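Local coordinates for protein chorismate mutase (Paraburkholderia phymatum, PDB 5TS9) that probably catalyses the rearrangement of chorismate to prephenate, as an all-helical chorismate mutase of type II that assembles from two subunits, at residues A[72-75]-A[76-79]; A[157-160]-A[161-165]; A[105-108]-A[109-113]; A[29-32]-A[33-36]; A[135-138]-A[139-143]. All blocks are in the same frame, centred on the assembly; numbering follows the deposited sequence.

Contact 1. Residues A[72-75]-A[76-79]; sequences NIFS and DQVE
Gln77 folds back on its own helix: its CG stands anti to the carbonyl carbon (chi1 -59°), and a bend at chi2 (-42°) returns the amide to the turn before, alongside Ile73. There NE2 donates to Ile73 O at 3.1 Å, with that oxygen lying in the plane of the amide. Gln77 N reaches the same Ile73 O at 2.9 Å from the opposite face of the carbonyl, so one oxygen is gripped twice by one residue. Gln77 NE2 probably also donates to Ala165 O, which would help to fix the rotation of the amide. All this happens within helix 67-95, a long helix of the all-helical chorismate mutase fold, whose i to i+4 bonds run on through Val78 N to Phe74 O at 2.9 Å. Phe74 and Ile73 lean on helix 106-128, and Val78 packs against helix 46-59. Asp76, by contrast, sends its carboxylate out in two salt bridges, OD1 to Arg164 and OD2 to Arg168; Arg168 probably eases the approach of OD2 to Asn72 O, 3.2 Å away. At the far end Glu79, in one of its two conformers, forms salt bridges with Lys82 and with Arg164 of the second subunit.

Contact 2. Residues A[157-160]-A[161-165]; sequences LHRA and ALDRA
Ala160 and Ala161 form the tight part of this turn of helix 156-165, where short side chains probably let neighbouring helices come close. The methyl of Ala161 lies 3.6 Å from Leu157 O, the carbonyl that also receives Ala161 N at 3.0 Å. On one side Ala161 meets Leu26 of helix 16-39 and Val84 of helix 67-95; Ala160 packs on Leu157 of the second subunit. Leu162 keeps to the apolar side too: its CB rests 3.4 Å from His158 O, which accepts Leu162 N at 2.8 Å, and its branched end faces helices 16-39 and 137-151.

The looser part is polar and lies along Arg159 and Asp163, one turn apart. Their backbones are joined by Asp163 N to Arg159 O at 2.9 Å, but their side chains barely meet, with Arg159 CG 4.5 Å from Asp163 OD2. CG of Arg159 is anti to the backbone N (chi1 -172°) and the chain runs outward, keeping NE 4.8 Å from Asp163 OD2, so the opposite charges do not pair directly. Partly exposed Arg159 turns instead to Asn91 of the second subunit, and Asp163 to Asn90 and Arg94 there. The chemistry implies a division of labour: the polar ends of Arg159 and Asp163 serve mainly the second subunit, Arg164 is shared between both subunits, and alanines and leucines form the apolar, close-packed side.

Contact 3. Residues A[105-108]-A[109-113]; sequences SLAG and VIRPI
Ser105 is the N-cap of helix 106-128, and its carbonyl takes two donors from the turn that follows. Val109 N approaches Ser105 O at 2.8 Å from above the carbonyl plane, whereas Ile110 N lies in that plane at 3.0 Å. The hydroxyl of the same residue makes the capping bond: OG accepts from Gly108 N at 2.8 Å, with an N-H...O angle of 150°. The serine sets its OG opposite the backbone N (chi1 164°), which swings the oxygen back over the start of the helix.

The bond from Ile110 N spans five residues, as does Arg111 N to Leu106 O at 2.8 Å, and together they mark a wider pi-type turn at the mouth of the helix. Further on, Pro112 has no N-H to give to the turn before, and a kink falls there; its ring lies instead against two carbonyl oxygens, each 3.5 Å away, CG from Gly108 O and CD from Ala107 O.

Two side-chain pairs line this widened start, one inward and one on the exposed flank. Inward, Leu106 and Ile110 run side by side, with Leu106 CD2 4.1 Å from Ile110 CG1, and both turn toward helix 16-39, where Leu106 meets Val32 and Ser35 and Ile110 meets Gln31. On the exposed flank, Arg111 bends at chi3 to bring its guanidinium back over Ala107, whose CB sits 3.6 Å above one face of the group, offset toward its rim.

Contact 4. Residues A[29-32]-A[33-36]; sequences ADQV and ALSK
This is a contact between successive turns of helix 16-39, partly buried between helix 67-95 and the start of helix 106-128, and Val32 with Lys36 carries much of it. The two side chains lie alongside each other and point the same way: the lysine chain is extended beyond CG, so that its methylenes and finally NZ pass Val32 CG1, NZ at 3.6 Å. Val32 CG1 thus lies along the aliphatic part of the lysine, 3.8 Å from Lys36 CE, and the ammonium goes on to Gln85 OE1 and to Val43 O. Underneath, Lys36 N donates to Val32 O at 2.9 Å.

Within the helical bundle of this type II family, a neighbouring strip of the same turns belongs to Gln31 and Leu34. Their side chains cross obliquely, Leu34 CD1 resting 3.7 Å from Gln31 NE2. The glutamine is bent at chi2 (-80°), which brings its amide across the leucine tip; both ends of that amide are held by the loop that precedes helix 106-128, OE1 by Gln104 N and NE2 by Pro102 O. Leu34 is covered by the same loop and by Trp92.

Ala33 sits with its CB 3.3 Å from Ala29 O, which accepts Ala33 N at 2.8 Å, just after a kink where the amides of Ala29 and Asp30 lack a bond to the turn before. Asp30 directs OD1 to His158.

Contact 5. Residues A[135-138]-A[139-143]; sequences ADCH and ALVAS
Three consecutive i to i+4 bonds set up the first turn of helix 137-151: Leu140 N to Asp136 O at 3.1 Å, Val141 N to Cys137 O at 3.0 Å, and Ala142 N to His138 O at 2.9 Å. The middle one is almost straight, with an N-H...O angle of 173°.

Asp136 occupies the N-cap position, yet its carboxylate makes no capping bond. Its CG sits between the backbone N and the carbonyl carbon (chi1 50°), a torsion that places OD1 beside the following turn, 3.4 Å from Leu140 CD1. The two side chains are set at a slant to one another, and the leucine CG also presses on Asp136 O. Asp136 has a second deposited conformer, so this detail holds for one of two states.

On the next strip of the helix, Cys137 and Val141 meet through SG and CG2, 4.0 Å apart. Cys137 holds its SG anti to the backbone N (chi1 -180°), where it continues into the disulfide with Cys170; Val141 packs on Cys170 and on Val166, and Cys137 and Leu140 both pack on Phe15. The second subunit lies beside this end as well, with Arg94 of that subunit bonding to Ala142 O. The whole is a helix N-terminus whose N-cap aspartate, in this conformer, makes no capping bond, its first turn fastened to the C-terminal tail of the chain by a disulfide.

In the fold
From the N terminus the chain passes contact 4 on helix 16-39, contact 1 on helix 67-95, contact 3 at the start of helix 106-128, contact 5 on helix 137-151 and contact 2 on helix 156-165. Each is local and closes no loop; they follow in series, none nesting or crossing. Their mutual touches tie together helices distant in sequence. Contact 4 packs on contact 3 through apolar side chains and reaches contact 2 by a probable hydrogen bond. A salt bridge and a probable hydrogen bond join contact 1 to contact 2. Contact 5, centred about 33 Å from the centre of contact 3, lies across the chain from it; contacts 1, 2 and 5 meet the second subunit.

Contact 1. Residues A[72-75]-A[76-79]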
loop_
_atom_site.group_PDB
_atom_site.type_symbol
_atom_site.label_atom_id
_atom_site.label_comp_id
_atom_site.label_asym_id
_atom_site.label_seq_id
_atom_site.Cartn_x
_atom_site.Cartn_y
_atom_site.Cartn_z
ATOM N N ASN A 72 -14.184 -3.924 2.379
ATOM C CA ASN A 72 -12.982 -3.481 3.079
ATOM C C ASN A 72 -11.851 -4.482 2.907
ATOM O O ASN A 72 -10.700 -4.098 2.644
ATOM C CB ASN A 72 -13.278 -3.283 4.564
ATOM C CG ASN A 72 -14.199 -2.096 4.820
ATOM O OD1 ASN A 72 -14.394 -1.245 3.950
ATOM N ND2 ASN A 72 -14.753 -2.032 6.021
ATOM N N ILE A 73 -12.159 -5.768 3.099
ATOM C CA ILE A 73 -11.138 -6.812 3.024
ATOM C C ILE A 73 -10.534 -6.871 1.626
ATOM O O ILE A 73 -9.311 -6.974 1.463
ATOM C CB ILE A 73 -11.726 -8.178 3.435
ATOM C CG1 ILE A 73 -12.047 -8.223 4.946
ATOM C CG2 ILE A 73 -10.772 -9.322 3.042
ATOM C CD1 ILE A 73 -10.813 -8.274 5.843
ATOM N N PHE A 74 -11.375 -6.830 0.597
ATOM C CA PHE A 74 -10.815 -6.992 -0.734
ATOM C C PHE A 74 -10.240 -5.693 -1.280
ATOM O O PHE A 74 -9.302 -5.751 -2.083
ATOM C CB PHE A 74 -11.849 -7.630 -1.657
ATOM C CG PHE A 74 -11.934 -9.124 -1.464
ATOM C CD1 PHE A 74 -12.689 -9.656 -0.423
ATOM C CD2 PHE A 74 -11.195 -9.986 -2.264
ATOM C CE1 PHE A 74 -12.742 -11.030 -0.205
ATOM C CE2 PHE A 74 -11.234 -11.352 -2.064
ATOM C CZ PHE A 74 -12.010 -11.883 -1.022
ATOM N N SER A 75 -10.739 -4.526 -0.854
ATOM C CA SER A 75 -9.984 -3.298 -1.128
ATOM C C SER A 75 -8.589 -3.402 -0.543
ATOM O O SER A 75 -7.603 -3.062 -1.202
ATOM C CB SER A 75 -10.683 -2.061 -0.557
ATOM O OG SER A 75 -12.049 -1.997 -0.944
ATOM N N ASP A 76 -8.484 -3.919 0.682
ATOM C CA ASP A 76 -7.166 -4.136 1.276
ATOM C C ASP A 76 -6.331 -5.107 0.450
ATOM O O ASP A 76 -5.127 -4.898 0.290
ATOM C CB ASP A 76 -7.315 -4.637 2.718
ATOM C CG ASP A 76 -7.803 -3.537 3.669
ATOM O OD1 ASP A 76 -7.627 -2.324 3.333
ATOM O OD2 ASP A 76 -8.341 -3.880 4.748
ATOM N N GLN A 77 -6.949 -6.172 -0.072
ATOM C CA GLN A 77 -6.213 -7.136 -0.890
ATOM C C GLN A 77 -5.686 -6.503 -2.163
ATOM O O GLN A 77 -4.560 -6.806 -2.589
ATOM C CB GLN A 77 -7.093 -8.333 -1.274
ATOM C CG GLN A 77 -7.670 -9.142 -0.130
ATOM C CD GLN A 77 -6.684 -9.386 0.992
ATOM O OE1 GLN A 77 -5.755 -10.186 0.861
ATOM N NE2 GLN A 77 -6.904 -8.727 2.124
ATOM N N VAL A 78 -6.497 -5.669 -2.825
ATOM C CA VAL A 78 -6.014 -5.127 -4.091
ATOM C C VAL A 78 -4.945 -4.063 -3.849
ATOM O O VAL A 78 -3.986 -3.975 -4.613
ATOM C CB VAL A 78 -7.175 -4.603 -4.955
ATOM C CG1 VAL A 78 -8.134 -5.728 -5.271
ATOM C CG2 VAL A 78 -7.896 -3.488 -4.258
ATOM N N GLU A 79 -5.036 -3.298 -2.760
ATOM C CA GLU A 79 -3.987 -2.319 -2.458
ATOM C C GLU A 79 -2.676 -3.001 -2.086
ATOM O O GLU A 79 -1.599 -2.523 -2.445
ATOM C CB GLU A 79 -4.425 -1.383 -1.325
ATOM C CG GLU A 79 -5.594 -0.486 -1.675
ATOM C CD GLU A 79 -5.274 0.466 -2.804
ATOM O OE1 GLU A 79 -4.124 0.949 -2.871
ATOM O OE2 GLU A 79 -6.164 0.732 -3.626
HETATM O O HOH W 1 -8.364 -0.568 -3.326
#

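Contact 2. Residues A[157-160]-A[161-165]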
loop_
_atom_site.group_PDB
_atom_site.type_symbol
_atom_site.label_atom_id
_atom_site.label_comp_id
_atom_site.label_asym_id
_atom_site.label_seq_id
_atom_site.Cartn_x
_atom_site.Cartn_y
_atom_site.Cartn_z
ATOM N N LEU A 157 9.629 -6.901 1.446
ATOM C CA LEU A 157 8.570 -6.278 0.654
ATOM C C LEU A 157 7.253 -7.033 0.796
ATOM O O LEU A 157 6.192 -6.428 0.998
ATOM C CB LEU A 157 8.970 -6.229 -0.827
ATOM C CG LEU A 157 7.859 -5.888 -1.838
ATOM C CD1 LEU A 157 7.274 -4.473 -1.616
ATOM C CD2 LEU A 157 8.347 -6.021 -3.310
ATOM N N HIS A 158 7.301 -8.355 0.641
ATOM C CA HIS A 158 6.068 -9.137 0.680
ATOM C C HIS A 158 5.485 -9.206 2.088
ATOM O O HIS A 158 4.259 -9.218 2.242
ATOM C CB HIS A 158 6.320 -10.530 0.135
ATOM C CG HIS A 158 6.486 -10.564 -1.351
ATOM N ND1 HIS A 158 7.668 -10.218 -1.980
ATOM C CD2 HIS A 158 5.612 -10.880 -2.337
ATOM C CE1 HIS A 158 7.517 -10.335 -3.289
ATOM N NE2 HIS A 158 6.278 -10.735 -3.533
ATOM N N ARG A 159 6.329 -9.236 3.120
ATOM C CA ARG A 159 5.779 -9.197 4.476
ATOM C C ARG A 159 5.125 -7.851 4.758
ATOM O O ARG A 159 4.040 -7.787 5.360
ATOM C CB ARG A 159 6.868 -9.502 5.506
ATOM C CG ARG A 159 6.323 -9.667 6.937
ATOM C CD ARG A 159 7.432 -10.046 7.937
ATOM N NE ARG A 159 7.953 -8.853 8.593
ATOM C CZ ARG A 159 9.146 -8.317 8.350
ATOM N NH1 ARG A 159 9.964 -8.881 7.471
ATOM N NH2 ARG A 159 9.530 -7.220 8.995
ATOM N N ALA A 160 5.767 -6.761 4.325
ATOM C CA ALA A 160 5.169 -5.438 4.493
ATOM C C ALA A 160 3.798 -5.377 3.839
ATOM O O ALA A 160 2.837 -4.868 4.431
ATOM C CB ALA A 160 6.087 -4.362 3.914
ATOM N N ALA A 161 3.679 -5.919 2.631
ATOM C CA ALA A 161 2.406 -5.892 1.933
ATOM C C ALA A 161 1.434 -6.920 2.497
ATOM O O ALA A 161 0.212 -6.723 2.416
ATOM C CB ALA A 161 2.633 -6.102 0.424
ATOM N N LEU A 162 1.933 -8.012 3.093
ATOM C CA LEU A 162 1.022 -8.882 3.834
ATOM C C LEU A 162 0.426 -8.134 5.032
ATOM O O LEU A 162 -0.776 -8.237 5.301
ATOM C CB LEU A 162 1.740 -10.165 4.286
ATOM C CG LEU A 162 0.856 -11.266 4.905
ATOM C CD1 LEU A 162 -0.388 -11.494 4.079
ATOM C CD2 LEU A 162 1.617 -12.570 5.047
ATOM N N ASP A 163 1.241 -7.338 5.730
ATOM C CA ASP A 163 0.715 -6.497 6.814
ATOM C C ASP A 163 -0.346 -5.519 6.304
ATOM O O ASP A 163 -1.285 -5.178 7.033
ATOM C CB ASP A 163 1.841 -5.702 7.480
ATOM C CG ASP A 163 2.731 -6.552 8.427
ATOM O OD1 ASP A 163 2.245 -7.486 9.112
ATOM O OD2 ASP A 163 3.934 -6.233 8.507
ATOM N N ARG A 164 -0.207 -5.038 5.065
ATOM C CA ARG A 164 -1.243 -4.195 4.475
ATOM C C ARG A 164 -2.504 -5.005 4.201
ATOM O O ARG A 164 -3.625 -4.524 4.418
ATOM C CB ARG A 164 -0.716 -3.551 3.178
ATOM C CG ARG A 164 -1.744 -2.691 2.410
ATOM C CD ARG A 164 -2.036 -1.391 3.175
ATOM N NE ARG A 164 -3.025 -0.522 2.534
ATOM C CZ ARG A 164 -4.337 -0.704 2.632
ATOM N NH1 ARG A 164 -4.811 -1.741 3.322
ATOM N NH2 ARG A 164 -5.175 0.139 2.028
ATOM N N ALA A 165 -2.345 -6.250 3.743
ATOM C CA ALA A 165 -3.515 -7.038 3.358
ATOM C C ALA A 165 -4.378 -7.434 4.555
ATOM O O ALA A 165 -5.604 -7.502 4.428
ATOM C CB ALA A 165 -3.081 -8.284 2.587
#

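Contact 3. Residues A[105-108]-A[109-113]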
loop_
_atom_site.group_PDB
_atom_site.type_symbol
_atom_site.label_atom_id
_atom_site.label_comp_id
_atom_site.label_asym_id
_atom_site.label_seq_id
_atom_site.Cartn_x
_atom_site.Cartn_y
_atom_site.Cartn_z
ATOM N N SER A 105 -0.269 -17.344 -17.838
ATOM C CA SER A 105 -1.357 -16.606 -18.477
ATOM C C SER A 105 -2.225 -15.895 -17.439
ATOM O O SER A 105 -2.692 -16.516 -16.482
ATOM C CB SER A 105 -2.214 -17.559 -19.295
ATOM O OG SER A 105 -3.447 -16.945 -19.618
ATOM N N LEU A 106 -2.450 -14.590 -17.632
ATOM C CA LEU A 106 -3.280 -13.851 -16.682
ATOM C C LEU A 106 -4.711 -14.380 -16.669
ATOM O O LEU A 106 -5.291 -14.596 -15.605
ATOM C CB LEU A 106 -3.283 -12.357 -16.995
ATOM C CG LEU A 106 -2.002 -11.552 -16.827
ATOM C CD1 LEU A 106 -2.328 -10.056 -16.790
ATOM C CD2 LEU A 106 -1.226 -11.989 -15.587
ATOM N N ALA A 107 -5.299 -14.593 -17.847
ATOM C CA ALA A 107 -6.677 -15.069 -17.901
ATOM C C ALA A 107 -6.777 -16.566 -17.648
ATOM O O ALA A 107 -7.773 -17.025 -17.074
ATOM C CB ALA A 107 -7.302 -14.734 -19.255
ATOM N N GLY A 108 -5.774 -17.333 -18.076
ATOM C CA GLY A 108 -5.843 -18.782 -18.018
ATOM C C GLY A 108 -5.368 -19.356 -16.698
ATOM O O GLY A 108 -5.851 -20.400 -16.258
ATOM N N VAL A 109 -4.429 -18.693 -16.036
ATOM C CA VAL A 109 -3.826 -19.221 -14.821
ATOM C C VAL A 109 -4.079 -18.310 -13.620
ATOM O O VAL A 109 -4.595 -18.756 -12.590
ATOM C CB VAL A 109 -2.321 -19.495 -15.017
ATOM C CG1 VAL A 109 -1.670 -19.916 -13.715
ATOM C CG2 VAL A 109 -2.131 -20.596 -16.076
ATOM N N ILE A 110 -3.768 -17.017 -13.749
ATOM C CA ILE A 110 -3.852 -16.142 -12.574
ATOM C C ILE A 110 -5.307 -15.879 -12.182
ATOM O O ILE A 110 -5.652 -15.899 -10.997
ATOM C CB ILE A 110 -3.077 -14.834 -12.817
ATOM C CG1 ILE A 110 -1.588 -15.135 -12.979
ATOM C CG2 ILE A 110 -3.285 -13.848 -11.669
ATOM C CD1 ILE A 110 -0.987 -15.774 -11.773
ATOM N N ARG A 111 -6.177 -15.619 -13.156
ATOM C CA ARG A 111 -7.586 -15.377 -12.840
ATOM C C ARG A 111 -8.244 -16.536 -12.090
ATOM O O ARG A 111 -8.886 -16.278 -11.056
ATOM C CB ARG A 111 -8.356 -15.032 -14.120
ATOM C CG ARG A 111 -9.870 -14.966 -13.938
ATOM C CD ARG A 111 -10.568 -14.987 -15.306
ATOM N NE ARG A 111 -10.149 -13.851 -16.122
ATOM C CZ ARG A 111 -10.427 -13.695 -17.417
ATOM N NH1 ARG A 111 -11.134 -14.613 -18.081
ATOM N NH2 ARG A 111 -9.987 -12.612 -18.047
ATOM N N PRO A 112 -8.137 -17.801 -12.514
ATOM C CA PRO A 112 -8.733 -18.871 -11.689
ATOM C C PRO A 112 -8.137 -18.950 -10.283
ATOM O O PRO A 112 -8.864 -19.252 -9.323
ATOM C CB PRO A 112 -8.455 -20.143 -12.500
ATOM C CG PRO A 112 -8.281 -19.653 -13.917
ATOM C CD PRO A 112 -7.603 -18.326 -13.787
ATOM N N ILE A 113 -6.841 -18.667 -10.128
ATOM C CA ILE A 113 -6.241 -18.663 -8.794
ATOM C C ILE A 113 -6.902 -17.603 -7.920
ATOM O O ILE A 113 -7.234 -17.853 -6.750
ATOM C CB ILE A 113 -4.718 -18.451 -8.891
ATOM C CG1 ILE A 113 -4.022 -19.799 -9.136
ATOM C CG2 ILE A 113 -4.186 -17.769 -7.632
ATOM C CD1 ILE A 113 -2.771 -19.729 -9.991
#

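Contact 4. Residues A[29-32]-A[33-36]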
loop_
_atom_site.group_PDB
_atom_site.type_symbol
_atom_site.label_atom_id
_atom_site.label_comp_id
_atom_site.label_asym_id
_atom_site.label_seq_id
_atom_site.Cartn_x
_atom_site.Cartn_y
_atom_site.Cartn_z
ATOM N N ALA A 29 0.869 -11.091 -7.342
ATOM C CA ALA A 29 1.446 -9.803 -7.748
ATOM C C ALA A 29 2.756 -9.973 -8.521
ATOM O O ALA A 29 3.035 -9.220 -9.467
ATOM C CB ALA A 29 1.675 -8.917 -6.522
ATOM N N ASP A 30 3.583 -10.949 -8.129
ATOM C CA ASP A 30 4.840 -11.167 -8.841
ATOM C C ASP A 30 4.586 -11.481 -10.308
ATOM O O ASP A 30 5.260 -10.942 -11.189
ATOM C CB ASP A 30 5.637 -12.301 -8.197
ATOM C CG ASP A 30 5.955 -12.033 -6.744
ATOM O OD1 ASP A 30 5.179 -11.307 -6.091
ATOM O OD2 ASP A 30 6.980 -12.551 -6.254
ATOM N N GLN A 31 3.597 -12.333 -10.595
ATOM C CA GLN A 31 3.347 -12.667 -11.993
ATOM C C GLN A 31 2.562 -11.572 -12.709
ATOM O O GLN A 31 2.709 -11.422 -13.927
ATOM C CB GLN A 31 2.613 -14.005 -12.101
ATOM C CG GLN A 31 3.517 -15.239 -12.001
ATOM C CD GLN A 31 4.218 -15.535 -13.317
ATOM O OE1 GLN A 31 3.759 -15.115 -14.385
ATOM N NE2 GLN A 31 5.317 -16.269 -13.252
ATOM N N VAL A 32 1.706 -10.821 -12.010
ATOM C CA VAL A 32 1.036 -9.720 -12.706
ATOM C C VAL A 32 2.045 -8.616 -13.054
ATOM O O VAL A 32 2.004 -8.039 -14.151
ATOM C CB VAL A 32 -0.142 -9.196 -11.869
ATOM C CG1 VAL A 32 -0.639 -7.862 -12.442
ATOM C CG2 VAL A 32 -1.295 -10.263 -11.837
ATOM N N ALA A 33 2.990 -8.346 -12.153
ATOM C CA ALA A 33 4.066 -7.391 -12.435
ATOM C C ALA A 33 4.847 -7.784 -13.687
ATOM O O ALA A 33 5.108 -6.945 -14.550
ATOM C CB ALA A 33 5.009 -7.292 -11.235
ATOM N N LEU A 34 5.231 -9.057 -13.795
ATOM C CA LEU A 34 5.939 -9.536 -14.990
ATOM C C LEU A 34 5.150 -9.247 -16.257
ATOM O O LEU A 34 5.703 -8.775 -17.263
ATOM C CB LEU A 34 6.192 -11.041 -14.880
ATOM C CG LEU A 34 7.175 -11.547 -13.829
ATOM C CD1 LEU A 34 7.146 -13.091 -13.775
ATOM C CD2 LEU A 34 8.589 -11.013 -14.120
ATOM N N SER A 35 3.854 -9.563 -16.238
ATOM C CA SER A 35 3.030 -9.342 -17.415
ATOM C C SER A 35 2.970 -7.866 -17.770
ATOM O O SER A 35 3.026 -7.495 -18.948
ATOM C CB SER A 35 1.625 -9.886 -17.173
ATOM O OG SER A 35 0.765 -9.491 -18.233
ATOM N N LYS A 36 2.834 -7.004 -16.764
ATOM C CA LYS A 36 2.766 -5.574 -17.029
ATOM C C LYS A 36 4.125 -5.023 -17.447
ATOM O O LYS A 36 4.186 -4.063 -18.216
ATOM C CB LYS A 36 2.219 -4.845 -15.804
ATOM C CG LYS A 36 0.718 -5.106 -15.632
ATOM C CD LYS A 36 0.142 -4.409 -14.425
ATOM C CE LYS A 36 -1.369 -4.691 -14.306
ATOM N NZ LYS A 36 -1.814 -4.461 -12.869
#

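Contact 5. Residues A[135-138]-A[139-143]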
loop_
_atom_site.group_PDB
_atom_site.type_symbol
_atom_site.label_atom_id
_atom_site.label_comp_id
_atom_site.label_asym_id
_atom_site.label_seq_id
_atom_site.Cartn_x
_atom_site.Cartn_y
_atom_site.Cartn_z
ATOM N N ALA A 135 -9.822 -9.062 22.167
ATOM C CA ALA A 135 -8.986 -7.937 22.590
ATOM C C ALA A 135 -7.581 -8.008 22.004
ATOM O O ALA A 135 -7.025 -6.985 21.595
ATOM C CB ALA A 135 -8.918 -7.869 24.120
ATOM N N ASP A 136 -6.975 -9.196 21.975
ATOM C CA ASP A 136 -5.633 -9.282 21.406
ATOM C C ASP A 136 -5.650 -9.665 19.930
ATOM O O ASP A 136 -4.712 -10.288 19.434
ATOM C CB ASP A 136 -4.759 -10.237 22.218
ATOM C CG ASP A 136 -5.411 -11.562 22.452
ATOM O OD1 ASP A 136 -6.488 -11.806 21.874
ATOM O OD2 ASP A 136 -4.849 -12.357 23.225
ATOM N N CYS A 137 -6.679 -9.246 19.202
ATOM C CA CYS A 137 -6.729 -9.593 17.782
ATOM C C CYS A 137 -5.532 -9.031 17.016
ATOM O O CYS A 137 -4.961 -9.716 16.154
ATOM C CB CYS A 137 -8.043 -9.113 17.169
ATOM S SG CYS A 137 -8.173 -9.523 15.422
ATOM N N HIS A 138 -5.148 -7.779 17.285
ATOM C CA HIS A 138 -4.038 -7.184 16.534
ATOM C C HIS A 138 -2.756 -7.986 16.721
ATOM O O HIS A 138 -2.050 -8.287 15.749
ATOM C CB HIS A 138 -3.804 -5.736 16.955
ATOM C CG HIS A 138 -4.812 -4.769 16.426
ATOM N ND1 HIS A 138 -5.077 -4.628 15.083
ATOM C CD2 HIS A 138 -5.590 -3.863 17.061
ATOM C CE1 HIS A 138 -5.992 -3.691 14.913
ATOM N NE2 HIS A 138 -6.320 -3.213 16.099
ATOM N N ALA A 139 -2.431 -8.320 17.972
ATOM C CA ALA A 139 -1.230 -9.100 18.259
ATOM C C ALA A 139 -1.265 -10.456 17.564
ATOM O O ALA A 139 -0.249 -10.913 17.026
ATOM C CB ALA A 139 -1.070 -9.286 19.775
ATOM N N LEU A 140 -2.420 -11.128 17.583
ATOM C CA LEU A 140 -2.513 -12.460 16.996
ATOM C C LEU A 140 -2.303 -12.399 15.488
ATOM O O LEU A 140 -1.510 -13.166 14.921
ATOM C CB LEU A 140 -3.874 -13.071 17.343
ATOM C CG LEU A 140 -4.106 -13.256 18.852
ATOM C CD1 LEU A 140 -5.548 -13.651 19.161
ATOM C CD2 LEU A 140 -3.139 -14.279 19.390
ATOM N N VAL A 141 -2.972 -11.449 14.833
ATOM C CA VAL A 141 -2.822 -11.272 13.390
ATOM C C VAL A 141 -1.370 -10.949 13.042
ATOM O O VAL A 141 -0.780 -11.570 12.150
ATOM C CB VAL A 141 -3.807 -10.197 12.899
ATOM C CG1 VAL A 141 -3.531 -9.805 11.463
ATOM C CG2 VAL A 141 -5.239 -10.739 13.015
ATOM N N ALA A 142 -0.753 -10.013 13.778
ATOM C CA ALA A 142 0.659 -9.696 13.521
ATOM C C ALA A 142 1.541 -10.933 13.684
ATOM O O ALA A 142 2.463 -11.154 12.890
ATOM C CB ALA A 142 1.147 -8.573 14.444
ATOM N N SER A 143 1.263 -11.762 14.697
ATOM C CA SER A 143 2.037 -12.991 14.866
ATOM C C SER A 143 1.806 -13.955 13.709
ATOM O O SER A 143 2.756 -14.562 13.205
ATOM C CB SER A 143 1.699 -13.661 16.197
ATOM O OG SER A 143 2.227 -12.921 17.273
#